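Local coordinates for protein Pre-mRNA-splicing factor SAD1 (Saccharomyces cerevisiae, PDB 4MSX) that promotes assembly of newly made U4 snRNA into the U4/U6 snRNP and is required for pre-mRNA splicing, as a catalytically inactive relative of the ubiquitin-specific proteases, at residues 289-300 with 364-374. Sequence-based numbering, arbitrary orientation. Where two conformers were deposited one is given.
Sequences NHSCKGKVKIAK and TVFELTRLPQF
Arg370 has CG anti to its own N (chi1 -176°) and runs extended to NE, which carries its guanidinium from the strand to the backbone at the C-terminal end of helix 282-292 and just beyond, at His290 O and Lys293 O. The group lies edge-on to two carbonyl oxygens, both within 3° of its plane. Arg370 NH1 and NH2 grip His290 O end-on, each at 3.0 Å. NH2 sits on a lone pair in the carbonyl plane, while NH1 approaches from above that plane. Arg370 NH1 also bonds Lys293 O at 2.8 Å. A water that links His290 O to Gln373 N adds a further donor. A leucine in place of Arg370 would probably cost His290 O both guanidinium bonds, leave Lys293 O without its mate here and weaken the hold of the strand on the helix end.

Phe374 N donates to Ser291 O at 2.9 Å. The ring of Pro372 packs against the backbone of Cys292 and Gly294. Beyond this, strands 294-299 and 365-370 pair antiparallel. A classic beta bulge sets Thr369 and Arg370 both opposite Lys295. Past the bulge, Val296 CG2 meets Leu368 CD2 at 3.6 Å. Ile298 turns CG1 away from its carbonyl carbon (chi1 -57°) and lies alongside Phe366, with Ile298 CG1 3.6 Å from Phe366 CE2. Thr369 CG2 rests on Lys297 CB. On the face of Lys297 and Glu367, a water joins Lys297 NZ to Glu367 OE1.

The strand pair lies within the USP domain, far from the zinc site. Strand 294-299 is the middle of a three-stranded antiparallel sheet, between 365-370 and 315-320. Phe354 of helix 352-355 packs on Val296, Phe366 and Leu368. At the other end, Phe374 meets Val477 of strand 472-480.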
ATOM      1  N   ASN A 289      14.760   6.865  -5.481  1.00 29.73           N
ATOM      2  CA  ASN A 289      15.444   7.509  -6.613  1.00 31.80           C
ATOM      3  C   ASN A 289      16.141   6.525  -7.540  1.00 37.59           C
ATOM      4  O   ASN A 289      16.043   6.637  -8.762  1.00 37.74           O
ATOM      5  CB  ASN A 289      16.378   8.640  -6.137  1.00 34.35           C
ATOM      6  CG  ASN A 289      15.609   9.932  -5.865  1.00 41.46           C
ATOM      7  OD1 ASN A 289      15.397  10.719  -6.770  1.00 56.66           O
ATOM      8  ND2 ASN A 289      15.136  10.114  -4.642  1.00 45.40           N
ATOM      9  N   HIS A 290      16.789   5.504  -7.002  1.00 31.39           N
ATOM     10  CA  HIS A 290      17.471   4.599  -7.880  1.00 31.54           C
ATOM     11  C   HIS A 290      16.505   3.671  -8.590  1.00 34.35           C
ATOM     12  O   HIS A 290      16.648   3.373  -9.782  1.00 30.77           O
ATOM     13  CB  HIS A 290      18.486   3.705  -7.112  1.00 29.42           C
ATOM     14  CG  HIS A 290      19.049   2.633  -7.979  1.00 31.52           C
ATOM     15  ND1 HIS A 290      19.970   2.894  -8.972  1.00 35.98           N
ATOM     16  CD2 HIS A 290      18.757   1.318  -8.073  1.00 32.87           C
ATOM     17  CE1 HIS A 290      20.247   1.774  -9.616  1.00 35.42           C
ATOM     18  NE2 HIS A 290      19.524   0.805  -9.089  1.00 32.87           N
ATOM     19  N   SER A 291      15.499   3.189  -7.868  1.00 28.57           N
ATOM     20  CA  SER A 291      14.699   2.116  -8.434  1.00 27.31           C
ATOM     21  C   SER A 291      13.470   2.571  -9.260  1.00 28.73           C
ATOM     22  O   SER A 291      12.990   1.815 -10.106  1.00 29.24           O
ATOM     23  CB  SER A 291      14.192   1.211  -7.312  1.00 39.26           C
ATOM     24  OG  SER A 291      15.293   0.586  -6.672  1.00 46.06           O
ATOM     25  N   CYS A 292      12.948   3.760  -8.955  1.00 27.15           N
ATOM     26  CA  CYS A 292      11.616   4.165  -9.454  1.00 31.71           C
ATOM     27  C   CYS A 292      11.643   5.415 -10.323  1.00 36.27           C
ATOM     28  O   CYS A 292      10.641   5.747 -10.995  1.00 37.51           O
ATOM     29  CB  CYS A 292      10.667   4.427  -8.242  1.00 26.32           C
ATOM     30  SG  CYS A 292      10.392   2.913  -7.356  1.00 36.49           S
ATOM     31  N   LYS A 293      12.736   6.155 -10.287  1.00 29.46           N
ATOM     32  CA  LYS A 293      12.716   7.479 -10.890  1.00 29.97           C
ATOM     33  C   LYS A 293      13.243   7.439 -12.328  1.00 39.01           C
ATOM     34  O   LYS A 293      14.373   7.032 -12.593  1.00 36.70           O
ATOM     35  CB  LYS A 293      13.477   8.486 -10.037  1.00 36.01           C
ATOM     36  CG  LYS A 293      13.538   9.885 -10.684  1.00 40.96           C
ATOM     37  CD  LYS A 293      14.085  10.944  -9.729  1.00 44.32           C
ATOM     38  CE  LYS A 293      13.006  11.435  -8.745  1.00 53.28           C
ATOM     39  NZ  LYS A 293      13.524  12.432  -7.741  1.00 55.09           N
ATOM     40  N   GLY A 294      12.359   7.746 -13.264  1.00 29.73           N
ATOM     41  CA  GLY A 294      12.696   7.736 -14.675  1.00 28.20           C
ATOM     42  C   GLY A 294      13.103   9.124 -15.101  1.00 30.62           C
ATOM     43  O   GLY A 294      13.015  10.082 -14.314  1.00 33.08           O
ATOM     44  N   LYS A 295      13.526   9.280 -16.363  1.00 30.34           N
ATOM     45  CA  LYS A 295      13.799  10.617 -16.871  1.00 32.72           C
ATOM     46  C   LYS A 295      13.365  10.652 -18.321  1.00 34.55           C
ATOM     47  O   LYS A 295      13.590   9.689 -19.071  1.00 32.21           O
ATOM     48  CB  LYS A 295      15.299  10.958 -16.800  1.00 36.13           C
ATOM     49  CG  LYS A 295      15.849  11.021 -15.410  1.00 38.27           C
ATOM     50  CD  LYS A 295      17.315  11.491 -15.402  1.00 55.61           C
ATOM     51  CE  LYS A 295      17.900  11.427 -13.973  1.00 55.08           C
ATOM     52  NZ  LYS A 295      19.304  11.908 -13.927  1.00 60.98           N
ATOM     53  N   VAL A 296      12.694  11.743 -18.694  1.00 32.10           N
ATOM     54  CA  VAL A 296      12.326  11.984 -20.086  0.53 34.88           C
ATOM     55  C   VAL A 296      13.143  13.169 -20.563  1.00 38.03           C
ATOM     56  O   VAL A 296      13.303  14.159 -19.838  1.00 32.74           O
ATOM     57  CB  VAL A 296      10.831  12.376 -20.267  0.53 36.06           C
ATOM     58  CG1 VAL A 296      10.511  12.545 -21.748  0.53 37.91           C
ATOM     59  CG2 VAL A 296       9.919  11.362 -19.652  0.53 36.59           C
ATOM     60  N   LYS A 297      13.674  13.076 -21.778  1.00 34.40           N
ATOM     61  CA  LYS A 297      14.372  14.209 -22.355  1.00 32.99           C
ATOM     62  C   LYS A 297      13.533  14.726 -23.501  1.00 33.64           C
ATOM     63  O   LYS A 297      13.075  13.951 -24.346  1.00 34.19           O
ATOM     64  CB  LYS A 297      15.755  13.734 -22.847  1.00 37.22           C
ATOM     65  CG  LYS A 297      16.479  14.697 -23.798  1.00 45.89           C
ATOM     66  CD  LYS A 297      17.797  14.048 -24.298  1.00 54.10           C
ATOM     67  CE  LYS A 297      18.632  15.036 -25.106  1.00 62.86           C
ATOM     68  NZ  LYS A 297      19.798  14.384 -25.777  1.00 72.97           N
ATOM     69  N   ILE A 298      13.323  16.029 -23.551  1.00 30.05           N
ATOM     70  CA  ILE A 298      12.592  16.615 -24.659  1.00 35.76           C
ATOM     71  C   ILE A 298      13.537  17.566 -25.378  1.00 35.00           C
ATOM     72  O   ILE A 298      14.136  18.437 -24.723  1.00 41.30           O
ATOM     73  CB  ILE A 298      11.353  17.430 -24.152  1.00 42.90           C
ATOM     74  CG1 ILE A 298      10.430  16.539 -23.325  1.00 45.60           C
ATOM     75  CG2 ILE A 298      10.627  18.052 -25.328  1.00 44.29           C
ATOM     76  CD1 ILE A 298      10.661  16.664 -21.847  1.00 52.38           C
ATOM     77  N   ALA A 299      13.678  17.425 -26.694  1.00 40.86           N
ATOM     78  CA  ALA A 299      14.697  18.182 -27.414  1.00 44.05           C
ATOM     79  C   ALA A 299      14.210  18.686 -28.757  1.00 49.50           C
ATOM     80  O   ALA A 299      13.446  18.012 -29.439  1.00 52.57           O
ATOM     81  CB  ALA A 299      15.941  17.290 -27.640  1.00 42.18           C
ATOM     82  N   LYS A 300      14.700  19.846 -29.175  1.00 59.63           N
ATOM     83  CA  LYS A 300      14.475  20.291 -30.554  1.00 67.31           C
ATOM     84  C   LYS A 300      15.784  20.766 -31.189  1.00 62.93           C
ATOM     85  O   LYS A 300      16.255  20.181 -32.167  1.00 67.35           O
ATOM     86  CB  LYS A 300      13.432  21.401 -30.587  1.00 60.82           C
ATOM     87  CG  LYS A 300      12.657  21.510 -31.903  1.00 87.05           C
ATOM     88  CD  LYS A 300      11.543  22.567 -31.807  1.00 88.01           C
ATOM     89  CE  LYS A 300      10.739  22.720 -33.113  1.00 99.17           C
ATOM     90  NZ  LYS A 300       9.663  21.686 -33.305  1.00 96.13           N
ATOM     91  N   THR A 364      10.509  18.495 -32.616  1.00 65.00           N
ATOM     92  CA  THR A 364      10.486  18.067 -31.218  1.00 67.96           C
ATOM     93  C   THR A 364      10.571  16.536 -31.070  1.00 69.46           C
ATOM     94  O   THR A 364       9.882  15.785 -31.766  1.00 64.37           O
ATOM     95  CB  THR A 364       9.247  18.561 -30.472  1.00 67.64           C
ATOM     96  OG1 THR A 364       9.225  19.990 -30.477  1.00 75.79           O
ATOM     97  CG2 THR A 364       9.280  18.075 -29.025  1.00 59.96           C
ATOM     98  N   VAL A 365      11.417  16.089 -30.150  1.00 55.90           N
ATOM     99  CA  VAL A 365      11.691  14.675 -29.975  1.00 48.84           C
ATOM    100  C   VAL A 365      11.688  14.334 -28.475  1.00 50.61           C
ATOM    101  O   VAL A 365      12.259  15.070 -27.657  1.00 40.23           O
ATOM    102  CB  VAL A 365      13.059  14.329 -30.590  1.00 53.78           C
ATOM    103  CG1 VAL A 365      13.459  12.922 -30.253  1.00 59.62           C
ATOM    104  CG2 VAL A 365      13.006  14.508 -32.109  1.00 65.76           C
ATOM    105  N   PHE A 366      11.041  13.223 -28.133  1.00 44.71           N
ATOM    106  CA  PHE A 366      10.867  12.781 -26.740  1.00 45.68           C
ATOM    107  C   PHE A 366      11.643  11.504 -26.573  1.00 37.96           C
ATOM    108  O   PHE A 366      11.545  10.632 -27.440  1.00 38.85           O
ATOM    109  CB  PHE A 366       9.407  12.458 -26.472  1.00 43.98           C
ATOM    110  CG  PHE A 366       8.540  13.663 -26.341  1.00 46.41           C
ATOM    111  CD1 PHE A 366       8.009  14.270 -27.466  1.00 53.13           C
ATOM    112  CD2 PHE A 366       8.255  14.181 -25.093  1.00 48.66           C
ATOM    113  CE1 PHE A 366       7.208  15.384 -27.347  1.00 50.57           C
ATOM    114  CE2 PHE A 366       7.447  15.294 -24.957  1.00 54.81           C
ATOM    115  CZ  PHE A 366       6.923  15.896 -26.086  1.00 49.43           C
ATOM    116  N   GLU A 367      12.386  11.364 -25.485  1.00 35.25           N
ATOM    117  CA  GLU A 367      13.142  10.152 -25.286  1.00 34.64           C
ATOM    118  C   GLU A 367      13.167   9.775 -23.805  1.00 33.08           C
ATOM    119  O   GLU A 367      13.411  10.640 -22.976  1.00 35.63           O
ATOM    120  CB  GLU A 367      14.590  10.368 -25.741  1.00 39.23           C
ATOM    121  CG  GLU A 367      15.429   9.089 -25.719  1.00 50.97           C
ATOM    122  CD  GLU A 367      16.894   9.328 -26.133  1.00 75.54           C
ATOM    123  OE1 GLU A 367      17.239  10.477 -26.522  1.00 61.31           O
ATOM    124  OE2 GLU A 367      17.700   8.366 -26.059  1.00 63.14           O
ATOM    125  N   LEU A 368      12.961   8.507 -23.484  1.00 32.18           N
ATOM    126  CA  LEU A 368      13.166   8.063 -22.092  1.00 33.38           C
ATOM    127  C   LEU A 368      14.651   7.852 -21.881  1.00 37.68           C
ATOM    128  O   LEU A 368      15.189   6.868 -22.355  1.00 43.03           O
ATOM    129  CB  LEU A 368      12.375   6.773 -21.816  1.00 31.01           C
ATOM    130  CG  LEU A 368      10.876   7.075 -21.835  1.00 40.06           C
ATOM    131  CD1 LEU A 368      10.046   5.803 -21.825  1.00 38.74           C
ATOM    132  CD2 LEU A 368      10.518   8.000 -20.657  1.00 45.89           C
ATOM    133  N   THR A 369      15.340   8.781 -21.231  1.00 31.21           N
ATOM    134  CA  THR A 369      16.791   8.615 -21.090  1.00 39.01           C
ATOM    135  C   THR A 369      17.198   7.927 -19.785  1.00 46.12           C
ATOM    136  O   THR A 369      18.359   7.586 -19.615  1.00 34.80           O
ATOM    137  CB  THR A 369      17.512   9.937 -21.123  1.00 40.09           C
ATOM    138  OG1 THR A 369      16.905  10.816 -20.153  1.00 41.53           O
ATOM    139  CG2 THR A 369      17.426  10.558 -22.528  1.00 40.58           C
ATOM    140  N   ARG A 370      16.284   7.774 -18.828  1.00 36.24           N
ATOM    141  CA  ARG A 370      16.563   6.843 -17.727  1.00 34.75           C
ATOM    142  C   ARG A 370      15.377   5.930 -17.568  1.00 39.59           C
ATOM    143  O   ARG A 370      14.239   6.373 -17.313  1.00 36.11           O
ATOM    144  CB  ARG A 370      16.900   7.543 -16.413  1.00 36.22           C
ATOM    145  CG  ARG A 370      17.288   6.506 -15.269  1.00 34.18           C
ATOM    146  CD  ARG A 370      17.672   7.208 -13.974  1.00 39.98           C
ATOM    147  NE  ARG A 370      18.438   6.281 -13.133  1.00 40.19           N
ATOM    148  CZ  ARG A 370      17.935   5.498 -12.191  1.00 49.10           C
ATOM    149  NH1 ARG A 370      16.631   5.559 -11.883  1.00 35.98           N
ATOM    150  NH2 ARG A 370      18.759   4.672 -11.524  1.00 37.22           N
ATOM    151  N   LEU A 371      15.629   4.656 -17.756  1.00 31.19           N
ATOM    152  CA  LEU A 371      14.586   3.662 -17.637  1.00 32.33           C
ATOM    153  C   LEU A 371      14.798   2.979 -16.290  1.00 43.44           C
ATOM    154  O   LEU A 371      15.804   2.330 -16.080  1.00 34.97           O
ATOM    155  CB  LEU A 371      14.642   2.665 -18.793  1.00 37.30           C
ATOM    156  CG  LEU A 371      14.041   3.196 -20.103  1.00 40.82           C
ATOM    157  CD1 LEU A 371      14.321   2.256 -21.247  1.00 42.47           C
ATOM    158  CD2 LEU A 371      12.554   3.394 -19.951  1.00 35.20           C
ATOM    159  N   PRO A 372      13.867   3.183 -15.345  1.00 34.19           N
ATOM    160  CA  PRO A 372      14.052   2.661 -13.986  1.00 29.08           C
ATOM    161  C   PRO A 372      13.765   1.180 -13.889  1.00 32.93           C
ATOM    162  O   PRO A 372      13.099   0.646 -14.762  1.00 30.42           O
ATOM    163  CB  PRO A 372      13.004   3.464 -13.144  1.00 32.33           C
ATOM    164  CG  PRO A 372      11.921   3.831 -14.120  1.00 35.11           C
ATOM    165  CD  PRO A 372      12.632   3.989 -15.503  1.00 31.98           C
ATOM    166  N   GLN A 373      14.218   0.527 -12.811  1.00 29.84           N
ATOM    167  CA  GLN A 373      13.824  -0.848 -12.559  1.00 24.24           C
ATOM    168  C   GLN A 373      12.268  -0.945 -12.501  1.00 31.43           C
ATOM    169  O   GLN A 373      11.681  -1.937 -12.958  1.00 29.34           O
ATOM    170  CB  GLN A 373      14.388  -1.329 -11.195  1.00 27.80           C
ATOM    171  CG  GLN A 373      14.035  -2.750 -10.914  1.00 36.64           C
ATOM    172  CD  GLN A 373      14.873  -3.708 -11.810  1.00 56.91           C
ATOM    173  OE1 GLN A 373      15.786  -3.265 -12.547  1.00 45.96           O
ATOM    174  NE2 GLN A 373      14.547  -5.001 -11.777  1.00 55.78           N
ATOM    175  N   PHE A 374      11.609   0.044 -11.888  1.00 27.85           N
ATOM    176  CA  PHE A 374      10.121   0.045 -11.834  1.00 30.72           C
ATOM    177  C   PHE A 374       9.616   1.272 -12.566  1.00 30.63           C
ATOM    178  O   PHE A 374       9.864   2.393 -12.118  1.00 32.69           O
ATOM    179  CB  PHE A 374       9.620   0.071 -10.360  1.00 26.24           C
ATOM    180  CG  PHE A 374      10.028  -1.127  -9.603  1.00 28.79           C
ATOM    181  CD1 PHE A 374       9.311  -2.295  -9.712  1.00 32.07           C
ATOM    182  CD2 PHE A 374      11.222  -1.116  -8.858  1.00 34.62           C
ATOM    183  CE1 PHE A 374       9.708  -3.447  -8.993  1.00 31.72           C
ATOM    184  CE2 PHE A 374      11.668  -2.271  -8.170  1.00 34.95           C
ATOM    185  CZ  PHE A 374      10.917  -3.437  -8.250  1.00 33.96           C
TER
HETATM  186  O   HOH W   1      16.641   1.309 -11.588  1.00 36.43           O
HETATM  187  O   HOH W   2      14.551  13.872 -26.747  1.00 50.17           O
HETATM  188  O   HOH W   3      19.590  11.329 -25.755  1.00 68.88           O